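Local coordinates for TRAP solute Binding Protein (Uncultured marine bacterium, PDB 5I7I) that probably captures aromatic acids for a TRAP transporter, holding 3-hydroxybenzoate in the pocket of a family 7 extracellular solute-binding protein, at residues A[74-77]-A[78-81]; A[93-96]-A[97-100]; A[209-212]-A[213-217]; A[271-274]-A[275-279]. All coordinates share one frame; numbering follows the deposited sequence.

Interaction 1: A[74-77]-A[78-81]; sequences PQLV and DQVR
Asp78 and Gln75, three residues apart where helix 76-82 gets under way, illustrate how an acidic side chain can be joined to the preceding turn through water. The Asp78 carboxylate lies back along the helix surface, with CG anti to the carbonyl carbon (chi1 -62°) and CB packed 3.4 Å from Gln75 O. This turns OD2 toward two waters, each donating to it. One also donates to Pro74 O, 2.9 Å away; the other accepts a weak bond of 3.3 Å from Gln75 NE2, whose amide partner OE1 is bonded to Lys72 N. The second oxygen, OD1, faces the opposite way along the chain. It pairs with Arg98 in one of that residue's two conformers, so this bridge is less certain, and lies 3.6 Å from Arg81 NH1, well out of the guanidinium plane, so that charge alone links them. Around the helix, Leu76 and Gln79 approach obliquely, CD2 of the leucine resting 3.6 Å from OE1 of the glutamine; that amide is held by His30 and Gly70. Beneath them runs regular helical bonding, Gln79 N donating to Gln75 O at 2.9 Å. With a leucine in place of Asp78, the two waters would probably lose their common acceptor and Arg81 a nearby negative charge. Leu76, Val77 and Val80 meanwhile pack on strand 87-91. The contact thus divides its chemistry: an apolar side against the sheet, and a carboxylate whose two oxygens separately serve water and positive charge, which probably favours its ionised form.

Interaction 2: A[93-96]-A[97-100]; sequences GYTP and GRFP. With 3HB (3-hydroxybenzoic acid), chain C.
Thr95 to Arg98 form a type II beta turn in the loop that leaves strand 87-91 for helix 114-126, a local contact near the surface. Its closing bond, Arg98 N to Thr95 O, is weak at 3.4 Å, and a water supplements it: the water donates to Thr95 O and accepts from Phe99 N at 3.0 Å. Gly97 occupies the third position with phi 79°, a conformation that favours glycine and where a CB would clash with Pro96 O. Side chains meet beside the turn. Thr95 OG1, placed between its own N and carbonyl carbon (chi1 46°) and bonded to Ala92 O, approaches CE2 of Phe99 obliquely at 3.5 Å, and the same OG1 lies 3.7 Å from CB of Arg98. Just before the turn, Tyr94 points the other way, into the pocket. Its hydroxyl donates to the carboxylate oxygen O2' of 3-hydroxybenzoate at 2.6 Å, the oxygen lying at the ring's edge near its plane, and accepts from Val190 N, a second bond that helps to fix its position. The whole is a type II turn following a pocket tyrosine, and Tyr94 joins Arg168 in the carboxylate-binding site of this TRAP solute-binding protein.

Interaction 3: A[209-212]-A[213-217]; sequences WEIM and PSFKL. With 3HB (3-hydroxybenzoic acid), chain C.
The Phe215 ring meets Ile211 with its edge: CG1 of the isoleucine lies in the ring plane, Ile211 O is near that plane 3.5 Å from CD2, and Ile211 CD1 touches CE2 at 3.7 Å. A second flat group, the ring of 3-hydroxybenzoate, receives the same isoleucine over one face, CB standing 3.6 Å from C3, with CG1 above C4 and CD1 just beyond the rim, each 3.7 Å from C4. At that ring's edge, Glu210 OE1 accepts the ligand's phenol O3-H at 2.6 Å; the glutamate reaches it by a bend at chi2 (92°), and its other oxygen, OE2, is bonded to Asn38. Were Ile211 a glycine, the ligand face would probably lose its hydrocarbon cover and the edge of Phe215 its neighbour, opening a gap between them. The backbone of the bend is held by Met212 O, which accepts Leu217 N at 2.9 Å and Phe215 N at 3.0 Å from opposite faces of its carbonyl plane, while a water joins Glu210 O to Ser214 OG. Met212 and Leu217 cross at about a right angle, CB to CB at 3.8 Å, turned away from the ligand toward strand 204-207. The tight bend between that strand and helix 217-220 is therefore a wall of the aromatic-acid pocket, presenting one acceptor for the phenol and one aliphatic side chain for the ring face.

Interaction 4: A[271-274]-A[275-279]; sequences GQLW and DGFEV
Trp274 and Phe277, three residues apart on helix 264-287, are brought together by unlike torsions: the tryptophan's chi1 of -105° departs from a staggered value, whereas Phe277 keeps CG anti to its carbonyl carbon (chi1 -65°). The outcome is a T-shaped (edge-to-face) pair in which the phenylalanine supplies the edge. Its CE2 stands 3.5 Å above the indole plane, over the centre, with ring planes at 70° and the centroid of the indole's six-membered ring 4.9 Å from that of Phe277. One face of Phe277 in turn covers the helix backbone, Leu273 O lying 3.1 Å above it toward the rim, and CZ touches Leu273 CB at 3.7 Å. The same carbonyl oxygen accepts Phe277 N at 2.8 Å, so the residue holds Leu273 O by its N-H and overlies it with its ring. Phe43, Phe142 and Phe238 complete an aromatic cluster round the indole. Beside the pair, a water donates both to Trp274 O and, at 2.8 Å, to Glu278 OE2, while the glutamate's two oxygens accept the N-H groups of Trp209 and Glu210 and OE1 is also paired with Lys148. Asp275 uses its carboxylate to receive Ala114 N and Glu115 N at the start of helix 114-126, even though OD2 lies 3.3 Å from another acceptor, Gly271 O. Chemically, then, the helix combines an edge-to-face aromatic pair with two carboxylates that take backbone N-H groups; those bonds probably stabilise the negative charge of Glu278 and Asp275 and tie this helix to the loop at 209-210 and the start of helix 114-126.

In the fold
Two of the four contacts meet the ligand directly, and each of these is joined to a neighbour. Interactions 2 and 3, centres about 24 Å apart, grip the two polar groups of 3-hydroxybenzoate, the first its carboxylate and the second its phenol. Interaction 4, about 14 Å from interaction 3 between centres, touches it: Glu210 OE1 also lies 2.9 Å from Trp274 NE1, a weak bond, and Glu210 CB lies 3.5 Å from Phe277 CB. Interaction 1 is about 12 Å from interaction 2 by centres and packs against it, Pro74 CB lying 3.6 Å from Tyr94 O. It stands apart from 271-279, with nearest atoms about 13 Å away.

Interaction 1: A[74-77]-A[78-81]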
loop_
_atom_site.group_PDB
_atom_site.type_symbol
_atom_site.label_atom_id
_atom_site.label_comp_id
_atom_site.label_asym_id
_atom_site.label_seq_id
_atom_site.Cartn_x
_atom_site.Cartn_y
_atom_site.Cartn_z
ATOM N N PRO A 74 -1.517 1.684 -13.294
ATOM C CA PRO A 74 -0.128 1.211 -13.414
ATOM C C PRO A 74 0.769 2.196 -14.123
ATOM O O PRO A 74 1.990 2.121 -13.970
ATOM C CB PRO A 74 -0.255 -0.101 -14.195
ATOM C CG PRO A 74 -1.649 -0.523 -13.992
ATOM C CD PRO A 74 -2.446 0.761 -13.958
ATOM N N GLN A 75 0.206 3.124 -14.891
ATOM C CA GLN A 75 1.018 4.071 -15.639
ATOM C C GLN A 75 1.546 5.221 -14.791
ATOM O O GLN A 75 2.423 5.951 -15.269
ATOM C CB GLN A 75 0.238 4.627 -16.818
ATOM C CG GLN A 75 -0.218 3.582 -17.775
ATOM C CD GLN A 75 -0.961 4.167 -18.918
ATOM O OE1 GLN A 75 -2.177 4.323 -18.852
ATOM N NE2 GLN A 75 -0.238 4.535 -19.969
ATOM N N LEU A 76 1.048 5.395 -13.566
ATOM C CA LEU A 76 1.498 6.515 -12.747
ATOM C C LEU A 76 3.014 6.525 -12.585
ATOM O O LEU A 76 3.644 7.584 -12.685
ATOM C CB LEU A 76 0.791 6.511 -11.389
ATOM C CG LEU A 76 -0.688 6.887 -11.419
ATOM C CD1 LEU A 76 -1.371 6.460 -10.114
ATOM C CD2 LEU A 76 -0.842 8.376 -11.671
ATOM N N VAL A 77 3.633 5.368 -12.359
ATOM C CA VAL A 77 5.091 5.348 -12.205
ATOM C C VAL A 77 5.785 5.776 -13.491
ATOM O O VAL A 77 6.840 6.424 -13.446
ATOM C CB VAL A 77 5.622 3.994 -11.693
ATOM C CG1 VAL A 77 5.243 3.782 -10.245
ATOM C CG2 VAL A 77 5.129 2.841 -12.541
ATOM N N ASP A 78 5.238 5.406 -14.652
ATOM C CA ASP A 78 5.851 5.825 -15.909
ATOM C C ASP A 78 5.711 7.324 -16.096
ATOM O O ASP A 78 6.667 8.002 -16.489
ATOM C CB ASP A 78 5.206 5.101 -17.090
ATOM C CG ASP A 78 5.380 3.605 -17.024
ATOM O OD1 ASP A 78 6.385 3.144 -16.441
ATOM O OD2 ASP A 78 4.510 2.894 -17.573
ATOM N N GLN A 79 4.525 7.854 -15.804
ATOM C CA GLN A 79 4.268 9.284 -15.957
ATOM C C GLN A 79 5.232 10.112 -15.116
ATOM O O GLN A 79 5.798 11.106 -15.595
ATOM C CB GLN A 79 2.827 9.598 -15.580
ATOM C CG GLN A 79 1.809 9.017 -16.540
ATOM C CD GLN A 79 0.394 9.271 -16.107
ATOM O OE1 GLN A 79 0.142 9.563 -14.946
ATOM N NE2 GLN A 79 -0.545 9.132 -17.026
ATOM N N VAL A 80 5.443 9.713 -13.862
ATOM C CA VAL A 80 6.335 10.487 -13.003
ATOM C C VAL A 80 7.796 10.281 -13.405
ATOM O O VAL A 80 8.599 11.218 -13.349
ATOM C CB VAL A 80 6.067 10.224 -11.505
ATOM C CG1 VAL A 80 6.684 8.907 -11.020
ATOM C CG2 VAL A 80 6.605 11.374 -10.698
ATOM N N ARG A 81 8.161 9.060 -13.818
ATOM C CA ARG A 81 9.535 8.800 -14.243
ATOM C C ARG A 81 9.895 9.688 -15.421
ATOM O O ARG A 81 10.973 10.291 -15.456
ATOM C CB ARG A 81 9.690 7.332 -14.647
ATOM C CG ARG A 81 11.091 6.931 -15.144
ATOM C CD ARG A 81 11.059 5.564 -15.876
ATOM N NE ARG A 81 10.150 5.615 -17.019
ATOM C CZ ARG A 81 9.607 4.556 -17.618
ATOM N NH1 ARG A 81 9.885 3.330 -17.206
ATOM N NH2 ARG A 81 8.783 4.730 -18.643
HETATM O O HOH W 1 3.403 0.911 -16.218
HETATM O O HOH W 2 2.979 3.893 -19.438
#

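Interaction 2: A[93-96]-A[97-100]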
loop_
_atom_site.group_PDB
_atom_site.type_symbol
_atom_site.label_atom_id
_atom_site.label_comp_id
_atom_site.label_asym_id
_atom_site.label_seq_id
_atom_site.Cartn_x
_atom_site.Cartn_y
_atom_site.Cartn_z
ATOM N N GLY A 93 3.147 -2.394 -6.402
ATOM C CA GLY A 93 2.820 -3.639 -7.047
ATOM C C GLY A 93 1.746 -3.579 -8.108
ATOM O O GLY A 93 1.444 -4.608 -8.722
ATOM N N TYR A 94 1.145 -2.408 -8.362
ATOM C CA TYR A 94 0.276 -2.303 -9.528
ATOM C C TYR A 94 1.051 -2.500 -10.822
ATOM O O TYR A 94 0.435 -2.761 -11.856
ATOM C CB TYR A 94 -0.447 -0.956 -9.572
ATOM C CG TYR A 94 -1.629 -0.783 -8.623
ATOM C CD1 TYR A 94 -2.012 -1.781 -7.728
ATOM C CD2 TYR A 94 -2.363 0.385 -8.648
ATOM C CE1 TYR A 94 -3.084 -1.595 -6.894
ATOM C CE2 TYR A 94 -3.433 0.570 -7.832
ATOM C CZ TYR A 94 -3.799 -0.396 -6.958
ATOM O OH TYR A 94 -4.895 -0.164 -6.143
ATOM N N THR A 95 2.379 -2.408 -10.780
ATOM C CA THR A 95 3.258 -2.730 -11.901
ATOM C C THR A 95 4.119 -3.915 -11.483
ATOM O O THR A 95 5.140 -3.728 -10.805
ATOM C CB THR A 95 4.149 -1.543 -12.249
ATOM O OG1 THR A 95 4.728 -0.970 -11.077
ATOM C CG2 THR A 95 3.344 -0.494 -12.980
ATOM N N PRO A 96 3.719 -5.145 -11.805
ATOM C CA PRO A 96 4.477 -6.315 -11.334
ATOM C C PRO A 96 5.918 -6.304 -11.811
ATOM O O PRO A 96 6.212 -5.902 -12.937
ATOM C CB PRO A 96 3.719 -7.500 -11.935
ATOM C CG PRO A 96 2.904 -6.944 -13.018
ATOM C CD PRO A 96 2.544 -5.553 -12.591
ATOM N N GLY A 97 6.814 -6.729 -10.915
ATOM C CA GLY A 97 8.213 -6.921 -11.228
ATOM C C GLY A 97 9.056 -5.664 -11.265
ATOM O O GLY A 97 10.287 -5.767 -11.294
ATOM N N ARG A 98 8.440 -4.487 -11.237
ATOM C CA ARG A 98 9.179 -3.252 -11.433
ATOM C C ARG A 98 9.981 -2.849 -10.201
ATOM O O ARG A 98 11.021 -2.199 -10.338
ATOM C CB ARG A 98 8.186 -2.147 -11.786
ATOM C CG ARG A 98 8.808 -0.827 -12.151
ATOM C CD ARG A 98 8.867 -0.603 -13.648
ATOM N NE ARG A 98 8.982 0.826 -13.950
ATOM C CZ ARG A 98 8.099 1.551 -14.634
ATOM N NH1 ARG A 98 7.002 1.001 -15.146
ATOM N NH2 ARG A 98 8.327 2.849 -14.826
ATOM N N PHE A 99 9.524 -3.216 -9.006
ATOM C CA PHE A 99 10.159 -2.822 -7.747
ATOM C C PHE A 99 10.360 -4.085 -6.923
ATOM O O PHE A 99 9.677 -4.316 -5.916
ATOM C CB PHE A 99 9.323 -1.769 -7.016
ATOM C CG PHE A 99 8.952 -0.601 -7.891
ATOM C CD1 PHE A 99 9.885 0.379 -8.214
ATOM C CD2 PHE A 99 7.676 -0.499 -8.406
ATOM C CE1 PHE A 99 9.545 1.441 -9.029
ATOM C CE2 PHE A 99 7.331 0.553 -9.222
ATOM C CZ PHE A 99 8.260 1.537 -9.529
ATOM N N PRO A 100 11.301 -4.934 -7.333
ATOM C CA PRO A 100 11.347 -6.289 -6.770
ATOM C C PRO A 100 11.731 -6.325 -5.308
ATOM O O PRO A 100 11.246 -7.185 -4.559
ATOM C CB PRO A 100 12.389 -6.999 -7.636
ATOM C CG PRO A 100 13.224 -5.884 -8.219
ATOM C CD PRO A 100 12.238 -4.758 -8.445
HETATM C "C1'" 3HB C . -5.250 -1.511 -2.707
HETATM O "O1'" 3HB C . -5.501 -2.553 -2.049
HETATM O "O2'" 3HB C . -5.075 -1.577 -3.952
HETATM C C1 3HB C . -5.222 -0.151 -2.023
HETATM C C2 3HB C . -5.258 -0.090 -0.631
HETATM C C3 3HB C . -5.242 1.127 0.005
HETATM C C4 3HB C . -5.218 2.287 -0.722
HETATM C C5 3HB C . -5.178 2.230 -2.113
HETATM C C6 3HB C . -5.185 1.015 -2.768
HETATM O O3 3HB C . -5.274 1.164 1.381
HETATM O O HOH W 3 6.700 -4.096 -8.539
#

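Interaction 3: A[209-212]-A[213-217]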
loop_
_atom_site.group_PDB
_atom_site.type_symbol
_atom_site.label_atom_id
_atom_site.label_comp_id
_atom_site.label_asym_id
_atom_site.label_seq_id
_atom_site.Cartn_x
_atom_site.Cartn_y
_atom_site.Cartn_z
ATOM N N TRP A 209 -9.123 -1.319 6.078
ATOM C CA TRP A 209 -10.396 -0.610 6.209
ATOM C C TRP A 209 -10.371 0.729 5.483
ATOM O O TRP A 209 -11.394 1.155 4.946
ATOM C CB TRP A 209 -10.710 -0.352 7.673
ATOM C CG TRP A 209 -10.937 -1.511 8.569
ATOM C CD1 TRP A 209 -10.157 -1.885 9.630
ATOM C CD2 TRP A 209 -12.051 -2.411 8.559
ATOM N NE1 TRP A 209 -10.708 -2.958 10.268
ATOM C CE2 TRP A 209 -11.874 -3.299 9.638
ATOM C CE3 TRP A 209 -13.191 -2.538 7.763
ATOM C CZ2 TRP A 209 -12.787 -4.301 9.929
ATOM C CZ3 TRP A 209 -14.094 -3.523 8.061
ATOM C CH2 TRP A 209 -13.890 -4.396 9.140
ATOM N N GLU A 210 -9.229 1.436 5.505
ATOM C CA GLU A 210 -9.232 2.880 5.243
ATOM C C GLU A 210 -9.690 3.216 3.840
ATOM O O GLU A 210 -10.261 4.291 3.627
ATOM C CB GLU A 210 -7.836 3.469 5.485
ATOM C CG GLU A 210 -6.756 3.010 4.496
ATOM C CD GLU A 210 -6.578 3.919 3.291
ATOM O OE1 GLU A 210 -5.816 3.532 2.370
ATOM O OE2 GLU A 210 -7.177 5.021 3.248
ATOM N N ILE A 211 -9.431 2.333 2.871
ATOM C CA ILE A 211 -9.763 2.599 1.468
ATOM C C ILE A 211 -11.218 2.285 1.165
ATOM O O ILE A 211 -11.733 2.709 0.128
ATOM C CB ILE A 211 -8.783 1.838 0.532
ATOM C CG1 ILE A 211 -8.881 2.321 -0.920
ATOM C CG2 ILE A 211 -9.000 0.343 0.622
ATOM C CD1 ILE A 211 -8.553 3.789 -1.117
ATOM N N MET A 212 -11.902 1.559 2.046
ATOM C CA MET A 212 -13.186 0.976 1.663
ATOM C C MET A 212 -14.268 2.020 1.481
ATOM O O MET A 212 -15.025 1.929 0.498
ATOM C CB MET A 212 -13.599 -0.092 2.670
ATOM C CG MET A 212 -12.702 -1.293 2.626
ATOM S SD MET A 212 -13.057 -2.542 3.862
ATOM C CE MET A 212 -14.647 -3.144 3.338
ATOM N N PRO A 213 -14.432 2.997 2.367
ATOM C CA PRO A 213 -15.596 3.882 2.221
ATOM C C PRO A 213 -15.538 4.723 0.966
ATOM O O PRO A 213 -16.590 5.111 0.443
ATOM C CB PRO A 213 -15.558 4.720 3.502
ATOM C CG PRO A 213 -14.835 3.839 4.495
ATOM C CD PRO A 213 -13.760 3.187 3.667
ATOM N N SER A 214 -14.341 4.990 0.454
ATOM C CA SER A 214 -14.182 5.786 -0.756
ATOM C C SER A 214 -14.778 5.101 -1.980
ATOM O O SER A 214 -15.036 5.770 -2.984
ATOM C CB SER A 214 -12.699 6.058 -1.003
ATOM O OG SER A 214 -12.097 6.630 0.141
ATOM N N PHE A 215 -15.029 3.792 -1.896
ATOM C CA PHE A 215 -15.639 3.023 -2.974
ATOM C C PHE A 215 -16.872 2.253 -2.498
ATOM O O PHE A 215 -17.335 1.338 -3.185
ATOM C CB PHE A 215 -14.604 2.069 -3.575
ATOM C CG PHE A 215 -13.386 2.760 -4.095
ATOM C CD1 PHE A 215 -13.393 3.358 -5.328
ATOM C CD2 PHE A 215 -12.215 2.783 -3.348
ATOM C CE1 PHE A 215 -12.260 3.994 -5.812
ATOM C CE2 PHE A 215 -11.079 3.409 -3.822
ATOM C CZ PHE A 215 -11.105 4.014 -5.054
ATOM N N LYS A 216 -17.433 2.617 -1.349
ATOM C CA LYS A 216 -18.636 1.977 -0.808
ATOM C C LYS A 216 -18.401 0.503 -0.495
ATOM O O LYS A 216 -19.347 -0.278 -0.416
ATOM C CB LYS A 216 -19.855 2.142 -1.731
ATOM C CG LYS A 216 -20.223 3.573 -2.090
ATOM C CD LYS A 216 -21.387 3.577 -3.082
ATOM C CE LYS A 216 -22.017 4.950 -3.246
ATOM N NZ LYS A 216 -23.486 4.893 -2.971
ATOM N N LEU A 217 -17.150 0.085 -0.340
ATOM C CA LEU A 217 -16.878 -1.340 -0.222
ATOM C C LEU A 217 -17.373 -1.922 1.093
ATOM O O LEU A 217 -17.552 -3.142 1.190
ATOM C CB LEU A 217 -15.381 -1.607 -0.348
ATOM C CG LEU A 217 -14.814 -1.262 -1.728
ATOM C CD1 LEU A 217 -13.312 -1.419 -1.783
ATOM C CD2 LEU A 217 -15.450 -2.118 -2.820
HETATM C "C1'" 3HB C . -5.250 -1.511 -2.707
HETATM O "O1'" 3HB C . -5.501 -2.553 -2.049
HETATM O "O2'" 3HB C . -5.075 -1.577 -3.952
HETATM C C1 3HB C . -5.222 -0.151 -2.023
HETATM C C2 3HB C . -5.258 -0.090 -0.631
HETATM C C3 3HB C . -5.242 1.127 0.005
HETATM C C4 3HB C . -5.218 2.287 -0.722
HETATM C C5 3HB C . -5.178 2.230 -2.113
HETATM C C6 3HB C . -5.185 1.015 -2.768
HETATM O O3 3HB C . -5.274 1.164 1.381
HETATM O O HOH W 4 -9.678 6.316 1.521
#

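Interaction 4: A[271-274]-A[275-279]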
loop_
_atom_site.group_PDB
_atom_site.type_symbol
_atom_site.label_atom_id
_atom_site.label_comp_id
_atom_site.label_asym_id
_atom_site.label_seq_id
_atom_site.Cartn_x
_atom_site.Cartn_y
_atom_site.Cartn_z
ATOM N N GLY A 271 2.827 6.546 8.009
ATOM C CA GLY A 271 2.405 5.321 8.659
ATOM C C GLY A 271 1.478 5.596 9.821
ATOM O O GLY A 271 0.484 4.895 10.011
ATOM N N GLN A 272 1.797 6.614 10.616
ATOM C CA GLN A 272 0.915 7.000 11.713
ATOM C C GLN A 272 -0.461 7.382 11.191
ATOM O O GLN A 272 -1.489 6.980 11.741
ATOM C CB GLN A 272 1.540 8.160 12.491
ATOM C CG GLN A 272 2.796 7.739 13.251
ATOM C CD GLN A 272 3.556 8.911 13.828
ATOM O OE1 GLN A 272 3.516 10.016 13.291
ATOM N NE2 GLN A 272 4.243 8.680 14.930
ATOM N N LEU A 273 -0.494 8.159 10.119
ATOM C CA LEU A 273 -1.775 8.528 9.528
ATOM C C LEU A 273 -2.541 7.301 9.077
ATOM O O LEU A 273 -3.749 7.208 9.301
ATOM C CB LEU A 273 -1.559 9.459 8.348
ATOM C CG LEU A 273 -1.229 10.905 8.690
ATOM C CD1 LEU A 273 -0.649 11.596 7.487
ATOM C CD2 LEU A 273 -2.465 11.629 9.186
ATOM N N TRP A 274 -1.862 6.365 8.398
ATOM C CA TRP A 274 -2.572 5.207 7.863
ATOM C C TRP A 274 -3.087 4.296 8.975
ATOM O O TRP A 274 -4.161 3.703 8.831
ATOM C CB TRP A 274 -1.734 4.455 6.822
ATOM C CG TRP A 274 -2.239 4.744 5.438
ATOM C CD1 TRP A 274 -3.116 3.990 4.732
ATOM C CD2 TRP A 274 -1.949 5.895 4.636
ATOM N NE1 TRP A 274 -3.387 4.588 3.527
ATOM C CE2 TRP A 274 -2.679 5.755 3.439
ATOM C CE3 TRP A 274 -1.146 7.028 4.808
ATOM C CZ2 TRP A 274 -2.618 6.703 2.413
ATOM C CZ3 TRP A 274 -1.077 7.960 3.781
ATOM C CH2 TRP A 274 -1.811 7.793 2.606
ATOM N N ASP A 275 -2.376 4.194 10.101
ATOM C CA ASP A 275 -2.937 3.485 11.241
ATOM C C ASP A 275 -4.213 4.175 11.703
ATOM O O ASP A 275 -5.231 3.528 11.975
ATOM C CB ASP A 275 -1.911 3.433 12.374
ATOM C CG ASP A 275 -0.784 2.434 12.126
ATOM O OD1 ASP A 275 -1.064 1.365 11.546
ATOM O OD2 ASP A 275 0.358 2.724 12.525
ATOM N N GLY A 276 -4.173 5.499 11.812
ATOM C CA GLY A 276 -5.353 6.219 12.256
ATOM C C GLY A 276 -6.516 6.109 11.292
ATOM O O GLY A 276 -7.686 6.132 11.707
ATOM N N PHE A 277 -6.231 6.051 9.987
ATOM C CA PHE A 277 -7.318 6.026 9.018
ATOM C C PHE A 277 -8.177 4.774 9.157
ATOM O O PHE A 277 -9.350 4.783 8.747
ATOM C CB PHE A 277 -6.792 6.056 7.586
ATOM C CG PHE A 277 -6.052 7.316 7.170
ATOM C CD1 PHE A 277 -6.310 8.569 7.705
ATOM C CD2 PHE A 277 -5.104 7.215 6.172
ATOM C CE1 PHE A 277 -5.613 9.679 7.252
ATOM C CE2 PHE A 277 -4.413 8.307 5.734
ATOM C CZ PHE A 277 -4.667 9.549 6.266
ATOM N N GLU A 278 -7.629 3.691 9.707
ATOM C CA GLU A 278 -8.439 2.488 9.896
ATOM C C GLU A 278 -9.618 2.735 10.824
ATOM O O GLU A 278 -10.651 2.072 10.685
ATOM C CB GLU A 278 -7.609 1.337 10.478
ATOM C CG GLU A 278 -6.508 0.818 9.614
ATOM C CD GLU A 278 -7.027 0.222 8.328
ATOM O OE1 GLU A 278 -7.483 -0.947 8.344
ATOM O OE2 GLU A 278 -7.015 0.931 7.300
ATOM N N VAL A 279 -9.467 3.617 11.813
ATOM C CA VAL A 279 -10.427 3.720 12.912
ATOM C C VAL A 279 -11.789 4.203 12.419
ATOM O O VAL A 279 -12.792 3.512 12.647
ATOM C CB VAL A 279 -9.865 4.584 14.052
ATOM C CG1 VAL A 279 -10.900 4.740 15.160
ATOM C CG2 VAL A 279 -8.585 3.966 14.585
HETATM O O HOH W 5 -4.390 1.795 6.814
#